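Local structure of autotransporter adhesin (4ERR) at residues 8-13 with 68-73; 29-34 with 48-53. The protein probably directs the DUF5 effector domain of the Vibrio vulnificus MARTX toxin to host membranes, as a helical membrane localization domain. All coordinates share one frame; numbering follows the deposited sequence.

Contact 1: 8-13 with 68-73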
ATOM      1  N   GLN B   8      13.963   5.229 -10.626  0.50 34.14           N
ATOM      2  CA  GLN B   8      14.730   4.214  -9.899  0.50 36.01           C
ATOM      3  C   GLN B   8      14.833   4.535  -8.401  0.50 34.23           C
ATOM      4  O   GLN B   8      14.565   3.680  -7.553  0.50 34.28           O
ATOM      5  CB  GLN B   8      16.115   4.030 -10.522  0.50 38.54           C
ATOM      6  CG  GLN B   8      16.090   3.139 -11.752  0.50 43.02           C
ATOM      7  CD  GLN B   8      15.435   1.802 -11.464  0.50 46.91           C
ATOM      8  OE1 GLN B   8      15.745   1.145 -10.463  0.50 48.39           O
ATOM      9  NE2 GLN B   8      14.515   1.395 -12.332  0.50 48.09           N
ATOM     10  N   GLU B   9      15.181   5.774  -8.077  1.00 33.12           N
ATOM     11  CA  GLU B   9      15.295   6.211  -6.671  1.00 32.59           C
ATOM     12  C   GLU B   9      13.977   6.113  -5.902  1.00 31.12           C
ATOM     13  O   GLU B   9      13.950   5.699  -4.738  1.00 32.65           O
ATOM     14  CB  GLU B   9      15.836   7.627  -6.603  1.00 32.14           C
ATOM     15  CG  GLU B   9      17.309   7.705  -7.023  1.00 36.74           C
ATOM     16  CD  GLU B   9      17.829   9.121  -7.230  1.00 38.48           C
ATOM     17  OE1 GLU B   9      17.047  10.088  -7.360  1.00 38.49           O
ATOM     18  OE2 GLU B   9      19.059   9.259  -7.297  1.00 44.25           O
ATOM     19  N   LEU B  10      12.894   6.522  -6.554  1.00 29.21           N
ATOM     20  CA  LEU B  10      11.572   6.368  -5.992  1.00 27.55           C
ATOM     21  C   LEU B  10      11.254   4.889  -5.688  1.00 27.78           C
ATOM     22  O   LEU B  10      10.780   4.547  -4.596  1.00 27.58           O
ATOM     23  CB  LEU B  10      10.532   6.988  -6.941  1.00 25.70           C
ATOM     24  CG  LEU B  10       9.079   6.792  -6.504  1.00 23.17           C
ATOM     25  CD1 LEU B  10       8.734   7.618  -5.238  1.00 24.99           C
ATOM     26  CD2 LEU B  10       8.119   7.138  -7.632  1.00 25.90           C
ATOM     27  N   LYS B  11      11.499   4.008  -6.649  1.00 29.23           N
ATOM     28  CA  LYS B  11      11.264   2.581  -6.437  1.00 29.69           C
ATOM     29  C   LYS B  11      12.117   2.028  -5.285  1.00 30.50           C
ATOM     30  O   LYS B  11      11.620   1.224  -4.486  1.00 28.84           O
ATOM     31  CB  LYS B  11      11.493   1.794  -7.730  1.00 31.22           C
ATOM     32  CG  LYS B  11      10.445   2.080  -8.810  1.00 32.98           C
ATOM     33  CD  LYS B  11      10.683   1.261 -10.086  1.00 39.94           C
ATOM     34  CE  LYS B  11       9.572   1.486 -11.098  1.00 42.32           C
ATOM     35  NZ  LYS B  11       9.782   0.732 -12.365  1.00 48.84           N
ATOM     36  N   GLU B  12      13.384   2.453  -5.216  0.50 31.63           N
ATOM     37  CA  GLU B  12      14.299   2.049  -4.153  0.50 33.26           C
ATOM     38  C   GLU B  12      13.748   2.449  -2.784  0.50 31.36           C
ATOM     39  O   GLU B  12      13.713   1.639  -1.852  0.50 31.60           O
ATOM     40  CB  GLU B  12      15.686   2.689  -4.363  0.50 35.31           C
ATOM     41  CG  GLU B  12      16.372   2.346  -5.697  0.50 39.31           C
ATOM     42  CD  GLU B  12      17.716   3.067  -5.908  0.50 43.23           C
ATOM     43  OE1 GLU B  12      17.897   4.208  -5.423  0.50 44.49           O
ATOM     44  OE2 GLU B  12      18.594   2.492  -6.580  0.50 46.44           O
ATOM     45  N   ARG B  13      13.286   3.697  -2.680  1.00 29.59           N
ATOM     46  CA  ARG B  13      12.764   4.227  -1.426  1.00 28.24           C
ATOM     47  C   ARG B  13      11.470   3.515  -1.012  1.00 26.86           C
ATOM     48  O   ARG B  13      11.315   3.147   0.143  1.00 26.58           O
ATOM     49  CB  ARG B  13      12.547   5.724  -1.542  1.00 27.24           C
ATOM     50  CG  ARG B  13      12.000   6.389  -0.296  1.00 27.31           C
ATOM     51  CD  ARG B  13      12.881   6.123   0.879  1.00 29.07           C
ATOM     52  NE  ARG B  13      14.228   6.518   0.549  1.00 29.76           N
ATOM     53  CZ  ARG B  13      14.690   7.763   0.601  1.00 31.17           C
ATOM     54  NH1 ARG B  13      13.902   8.778   0.967  1.00 31.84           N
ATOM     55  NH2 ARG B  13      15.959   7.993   0.257  1.00 36.70           N
ATOM     56  N   GLN B  68       4.254   6.187   1.133  1.00 21.47           N
ATOM     57  CA  GLN B  68       5.237   6.922   1.923  1.00 21.67           C
ATOM     58  C   GLN B  68       6.275   7.567   1.011  1.00 21.94           C
ATOM     59  O   GLN B  68       6.624   8.742   1.213  1.00 23.61           O
ATOM     60  CB  GLN B  68       5.930   6.030   2.941  1.00 22.32           C
ATOM     61  CG  GLN B  68       5.081   5.576   4.100  1.00 23.05           C
ATOM     62  CD  GLN B  68       5.832   4.631   5.001  1.00 26.02           C
ATOM     63  OE1 GLN B  68       5.543   3.419   5.046  1.00 30.85           O
ATOM     64  NE2 GLN B  68       6.812   5.147   5.678  1.00 26.57           N
ATOM     65  N   ALA B  69       6.751   6.836   0.005  1.00 22.50           N
ATOM     66  CA  ALA B  69       7.756   7.371  -0.938  1.00 23.04           C
ATOM     67  C   ALA B  69       7.163   8.484  -1.813  1.00 22.32           C
ATOM     68  O   ALA B  69       7.806   9.503  -2.078  1.00 23.78           O
ATOM     69  CB  ALA B  69       8.341   6.237  -1.819  1.00 24.67           C
ATOM     70  N   LEU B  70       5.935   8.281  -2.269  1.00 21.89           N
ATOM     71  CA  LEU B  70       5.235   9.321  -3.052  1.00 20.97           C
ATOM     72  C   LEU B  70       5.019  10.626  -2.252  1.00 21.60           C
ATOM     73  O   LEU B  70       5.058  11.712  -2.820  1.00 22.16           O
ATOM     74  CB  LEU B  70       3.907   8.799  -3.577  1.00 20.87           C
ATOM     75  CG  LEU B  70       3.968   7.797  -4.721  1.00 21.45           C
ATOM     76  CD1 LEU B  70       2.580   7.257  -5.020  1.00 25.14           C
ATOM     77  CD2 LEU B  70       4.592   8.423  -5.953  1.00 23.60           C
ATOM     78  N   THR B  71       4.755  10.510  -0.954  1.00 21.99           N
ATOM     79  CA  THR B  71       4.593  11.677  -0.100  1.00 24.57           C
ATOM     80  C   THR B  71       5.911  12.457  -0.058  1.00 23.90           C
ATOM     81  O   THR B  71       5.895  13.676  -0.095  1.00 24.92           O
ATOM     82  CB  THR B  71       4.056  11.293   1.288  1.00 25.82           C
ATOM     83  OG1 THR B  71       2.733  10.750   1.134  1.00 30.57           O
ATOM     84  CG2 THR B  71       4.019  12.490   2.264  1.00 31.23           C
ATOM     85  N   GLN B  72       7.042  11.737  -0.001  1.00 23.07           N
ATOM     86  CA  GLN B  72       8.346  12.403  -0.038  1.00 24.74           C
ATOM     87  C   GLN B  72       8.597  13.046  -1.402  1.00 24.53           C
ATOM     88  O   GLN B  72       9.105  14.176  -1.485  1.00 26.21           O
ATOM     89  CB  GLN B  72       9.461  11.431   0.363  1.00 25.49           C
ATOM     90  CG  GLN B  72       9.334  10.998   1.817  1.00 26.10           C
ATOM     91  CD  GLN B  72      10.465  10.098   2.283  1.00 28.76           C
ATOM     92  OE1 GLN B  72      10.935   9.233   1.550  1.00 28.96           O
ATOM     93  NE2 GLN B  72      10.926  10.330   3.500  1.00 32.38           N
ATOM     94  N   LEU B  73       8.207  12.361  -2.475  1.00 24.12           N
ATOM     95  CA  LEU B  73       8.333  12.920  -3.794  1.00 23.58           C
ATOM     96  C   LEU B  73       7.537  14.227  -3.896  1.00 24.47           C
ATOM     97  O   LEU B  73       8.012  15.194  -4.478  1.00 25.78           O
ATOM     98  CB  LEU B  73       7.893  11.913  -4.851  1.00 23.74           C
ATOM     99  CG  LEU B  73       7.963  12.324  -6.310  1.00 23.90           C
ATOM    100  CD1 LEU B  73       9.389  12.728  -6.729  1.00 28.38           C
ATOM    101  CD2 LEU B  73       7.394  11.199  -7.224  1.00 26.45           C
TER

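Contact 2: 29-34 with 48-53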
ATOM      1  N   LEU B  29      -0.424 -13.726   7.013  0.50 20.11           N
ATOM      2  CA  LEU B  29      -0.637 -14.834   6.062  0.50 20.55           C
ATOM      3  C   LEU B  29      -0.349 -16.209   6.681  0.50 21.09           C
ATOM      4  O   LEU B  29      -1.068 -17.194   6.435  0.50 21.24           O
ATOM      5  CB  LEU B  29       0.243 -14.646   4.833  0.50 21.06           C
ATOM      6  CG  LEU B  29      -0.022 -13.451   3.902  0.50 19.66           C
ATOM      7  CD1 LEU B  29       1.074 -13.350   2.853  0.50 19.99           C
ATOM      8  CD2 LEU B  29      -1.399 -13.533   3.231  0.50 21.60           C
ATOM      9  N   ASP B  30       0.719 -16.275   7.463  1.00 20.81           N
ATOM     10  CA  ASP B  30       1.085 -17.510   8.142  1.00 22.19           C
ATOM     11  C   ASP B  30       0.057 -17.880   9.204  1.00 21.76           C
ATOM     12  O   ASP B  30      -0.324 -19.031   9.330  1.00 23.45           O
ATOM     13  CB  ASP B  30       2.484 -17.397   8.734  1.00 22.64           C
ATOM     14  CG  ASP B  30       3.588 -17.322   7.660  1.00 26.83           C
ATOM     15  OD1 ASP B  30       3.319 -17.493   6.433  1.00 28.52           O
ATOM     16  OD2 ASP B  30       4.728 -17.101   8.063  1.00 31.44           O
ATOM     17  N   GLN B  31      -0.431 -16.894   9.942  1.00 21.18           N
ATOM     18  CA  GLN B  31      -1.438 -17.155  10.966  1.00 21.48           C
ATOM     19  C   GLN B  31      -2.786 -17.540  10.348  1.00 21.52           C
ATOM     20  O   GLN B  31      -3.515 -18.397  10.892  1.00 22.68           O
ATOM     21  CB  GLN B  31      -1.598 -15.945  11.860  1.00 21.27           C
ATOM     22  CG  GLN B  31      -2.479 -16.204  13.058  1.00 21.27           C
ATOM     23  CD  GLN B  31      -1.877 -17.198  14.048  1.00 24.30           C
ATOM     24  OE1 GLN B  31      -0.640 -17.339  14.171  1.00 28.61           O
ATOM     25  NE2 GLN B  31      -2.753 -17.891  14.769  1.00 27.03           N
ATOM     26  N   LEU B  32      -3.109 -16.944   9.199  1.00 21.22           N
ATOM     27  CA  LEU B  32      -4.328 -17.308   8.483  1.00 22.06           C
ATOM     28  C   LEU B  32      -4.273 -18.772   8.030  1.00 23.16           C
ATOM     29  O   LEU B  32      -5.263 -19.499   8.138  1.00 23.52           O
ATOM     30  CB  LEU B  32      -4.540 -16.350   7.304  1.00 21.42           C
ATOM     31  CG  LEU B  32      -5.779 -16.565   6.445  1.00 20.99           C
ATOM     32  CD1 LEU B  32      -7.024 -16.463   7.335  1.00 23.24           C
ATOM     33  CD2 LEU B  32      -5.853 -15.504   5.336  1.00 21.15           C
ATOM     34  N   ASP B  33      -3.125 -19.218   7.533  1.00 24.33           N
ATOM     35  CA  ASP B  33      -2.978 -20.626   7.188  1.00 25.45           C
ATOM     36  C   ASP B  33      -3.170 -21.502   8.428  1.00 26.76           C
ATOM     37  O   ASP B  33      -3.826 -22.529   8.333  1.00 27.70           O
ATOM     38  CB  ASP B  33      -1.622 -20.896   6.529  1.00 25.97           C
ATOM     39  CG  ASP B  33      -1.631 -20.680   5.029  1.00 29.06           C
ATOM     40  OD1 ASP B  33      -2.660 -20.934   4.347  1.00 33.10           O
ATOM     41  OD2 ASP B  33      -0.576 -20.302   4.534  1.00 35.75           O
ATOM     42  N   LEU B  34      -2.627 -21.088   9.589  1.00 25.91           N
ATOM     43  CA  LEU B  34      -2.854 -21.866  10.840  1.00 25.96           C
ATOM     44  C   LEU B  34      -4.344 -21.973  11.172  1.00 27.11           C
ATOM     45  O   LEU B  34      -4.815 -23.046  11.559  1.00 27.85           O
ATOM     46  CB  LEU B  34      -2.082 -21.305  12.043  1.00 26.31           C
ATOM     47  CG  LEU B  34      -0.556 -21.431  11.920  1.00 26.65           C
ATOM     48  CD1 LEU B  34       0.092 -20.881  13.190  1.00 27.26           C
ATOM     49  CD2 LEU B  34      -0.121 -22.892  11.664  1.00 31.15           C
ATOM     50  N   PHE B  48      -8.319 -15.860  17.331  1.00 27.42           N
ATOM     51  CA  PHE B  48      -8.043 -14.717  18.202  1.00 29.27           C
ATOM     52  C   PHE B  48      -6.698 -14.084  17.907  1.00 27.93           C
ATOM     53  O   PHE B  48      -6.561 -12.862  17.872  1.00 29.74           O
ATOM     54  CB  PHE B  48      -8.098 -15.113  19.676  1.00 30.96           C
ATOM     55  CG  PHE B  48      -9.490 -15.131  20.235  1.00 34.58           C
ATOM     56  CD1 PHE B  48     -10.106 -13.941  20.604  1.00 35.81           C
ATOM     57  CD2 PHE B  48     -10.202 -16.318  20.369  1.00 40.16           C
ATOM     58  CE1 PHE B  48     -11.388 -13.935  21.131  1.00 39.09           C
ATOM     59  CE2 PHE B  48     -11.517 -16.314  20.914  1.00 43.52           C
ATOM     60  CZ  PHE B  48     -12.100 -15.120  21.277  1.00 41.22           C
ATOM     61  N   GLU B  49      -5.686 -14.912  17.692  1.00 27.24           N
ATOM     62  CA  GLU B  49      -4.369 -14.370  17.439  1.00 27.25           C
ATOM     63  C   GLU B  49      -4.259 -13.732  16.062  1.00 25.35           C
ATOM     64  O   GLU B  49      -3.534 -12.746  15.896  1.00 25.49           O
ATOM     65  CB  GLU B  49      -3.278 -15.406  17.664  1.00 28.92           C
ATOM     66  CG  GLU B  49      -1.997 -14.753  18.057  1.00 35.22           C
ATOM     67  CD  GLU B  49      -2.056 -14.056  19.454  1.00 36.67           C
ATOM     68  OE1 GLU B  49      -3.015 -14.237  20.229  1.00 41.93           O
ATOM     69  OE2 GLU B  49      -1.131 -13.333  19.786  1.00 40.49           O
ATOM     70  N   LEU B  50      -4.988 -14.268  15.085  1.00 24.00           N
ATOM     71  CA  LEU B  50      -5.068 -13.634  13.775  1.00 22.64           C
ATOM     72  C   LEU B  50      -5.644 -12.212  13.912  1.00 24.41           C
ATOM     73  O   LEU B  50      -5.099 -11.250  13.364  1.00 24.16           O
ATOM     74  CB  LEU B  50      -5.934 -14.471  12.833  1.00 22.39           C
ATOM     75  CG  LEU B  50      -6.209 -13.888  11.459  1.00 21.86           C
ATOM     76  CD1 LEU B  50      -4.917 -13.645  10.708  1.00 24.49           C
ATOM     77  CD2 LEU B  50      -7.129 -14.825  10.696  1.00 25.07           C
ATOM     78  N   ASN B  51      -6.732 -12.096  14.651  1.00 25.52           N
ATOM     79  CA  ASN B  51      -7.353 -10.815  14.834  1.00 28.70           C
ATOM     80  C   ASN B  51      -6.407  -9.787  15.471  1.00 27.37           C
ATOM     81  O   ASN B  51      -6.352  -8.623  15.049  1.00 26.64           O
ATOM     82  CB  ASN B  51      -8.665 -10.943  15.597  1.00 31.32           C
ATOM     83  CG  ASN B  51      -9.719 -10.063  15.001  1.00 39.76           C
ATOM     84  OD1 ASN B  51     -10.226 -10.347  13.913  1.00 48.47           O
ATOM     85  ND2 ASN B  51     -10.017  -8.966  15.665  1.00 47.07           N
ATOM     86  N   LYS B  52      -5.632 -10.231  16.463  1.00 26.96           N
ATOM     87  CA  LYS B  52      -4.645  -9.380  17.076  1.00 27.17           C
ATOM     88  C   LYS B  52      -3.589  -8.930  16.074  1.00 25.70           C
ATOM     89  O   LYS B  52      -3.242  -7.744  16.032  1.00 27.13           O
ATOM     90  CB  LYS B  52      -3.992 -10.064  18.281  1.00 28.13           C
ATOM     91  CG  LYS B  52      -2.961  -9.220  18.920  1.00 30.12           C
ATOM     92  CD  LYS B  52      -2.419  -9.840  20.223  1.00 32.66           C
ATOM     93  CE  LYS B  52      -1.209  -9.060  20.680  1.00 37.10           C
ATOM     94  NZ  LYS B  52      -1.412  -7.592  20.677  1.00 42.53           N
ATOM     95  N   LYS B  53      -3.091  -9.863  15.265  0.50 24.78           N
ATOM     96  CA  LYS B  53      -2.082  -9.542  14.273  0.50 23.71           C
ATOM     97  C   LYS B  53      -2.607  -8.503  13.271  0.50 23.51           C
ATOM     98  O   LYS B  53      -1.913  -7.538  12.951  0.50 24.20           O
ATOM     99  CB  LYS B  53      -1.592 -10.815  13.564  0.50 22.88           C
ATOM    100  CG  LYS B  53      -0.877 -11.809  14.506  0.50 23.47           C
ATOM    101  CD  LYS B  53      -0.345 -13.062  13.799  0.50 24.93           C
ATOM    102  CE  LYS B  53       0.511 -13.932  14.749  0.50 27.50           C
ATOM    103  NZ  LYS B  53       1.805 -13.296  15.175  0.50 28.79           N
TER

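Contact 1: 8-13 with 68-73
Leu-10 of helix 7-37 reaches across to three residues of the segment 68-73: CD1 meets Ala-69, and CD2 meets both Leu-70 and Leu-73. Its CD1 presses on Ala-69 CB at 3.7 Å, while its CD2 lies 4.1 Å from Leu-70 CD2 and equally far from Leu-73 CD2. The first torsion, with CG anti to the backbone N, carries CG toward helix 65-81, and chi2 then sets one methyl to the alanine and the other to the leucines. Leu-10 meets Leu-73 at about a right angle. Arg-13 adds its aliphatic part, with CG 4.0 Å from Ala-69 CB.

The polar contact is a single hydrogen bond at the margin. Arg-13 NH1 gives it to Gln-72 OE1 over 3.1 Å, with an N-H...O angle of 153°. The oxygen lies close to the guanidinium plane, at its edge, but the donor sits above the amide plane, and the two planes stand 75° apart. The bends at chi2 and chi3 of Arg-13 swing the guanidinium round to this oxygen.

In this four-helical-bundle membrane localization domain, helix 65-81 packs here on the start of helix 7-37, the segment axes 9.3 Å apart and crossing obliquely, 136° between N-to-C directions. Phe-5 of the preceding loop touches Leu-10, Arg-13 and Gln-72; Leu-29 of the second subunit packs on Leu-10, its Tyr-57 on Leu-70 and its Ile-54 on Leu-73.

Contact 2: 29-34 with 48-53
The Gln-31 amide is the flat group that reaches across this contact, with one face turned to helix 41-60. Over the NE2 end of that face sits Glu-49 CB, 3.9 Å from Gln-31 NE2; only this carbon of Glu-49 touches, and its carboxylate leads away. On the same side but more obliquely, Lys-53 CE comes within 3.6 Å of Gln-31 OE1 in the conformer described, one of two that were modelled. Neither is a hydrogen bond. The NE2 instead donates to the backbone oxygen of Ala-46, one turn before Leu-50 on the same partner helix, which ties the amide to that helix.

Below the amide, the aliphatic part of Gln-31 does the packing. With CG anti to the backbone N (chi1 -172°) and the chain bent at chi2, CG rests 3.7 Å from Leu-50 CA, close against the backbone of the other helix. In the same conformer, Lys-53 crosses Gln-31 at about a right angle.

The two segments belong to the antiparallel hairpin of helices 7-37 and 41-60, whose axes here are 9.3 Å apart and 162° from one N-to-C direction to the other. Gln-31 and Leu-50 have the nearest CA atoms of the two segments, 5.8 Å apart.

On the buried side, Leu-32 CD1 meets Leu-50 CD2 at 3.7 Å. Ile-28 and Val-35 of helix 7-37 also touch Leu-50, and Phe-5 of the second subunit packs on Leu-32.

Both contacts hang on the long helix 7-37, contact 1 near its start and contact 2 toward its end, with their centres about 30 Å apart on opposite sides of the chain's centre. Contact 2 pairs it with helix 41-60, contact 1 with helix 65-81; along the chain, contact 2 is nested inside the loop that contact 1 closes. Contact 1 is the more buried, an apolar cluster edged by one direct side-chain hydrogen bond. Contact 2 is only partly buried and has no hydrogen bond between its segments, relying on aliphatic stems and a leucine pair. The second subunit packs against both, and lends contact 1 a leucine from its own 29-34 segment.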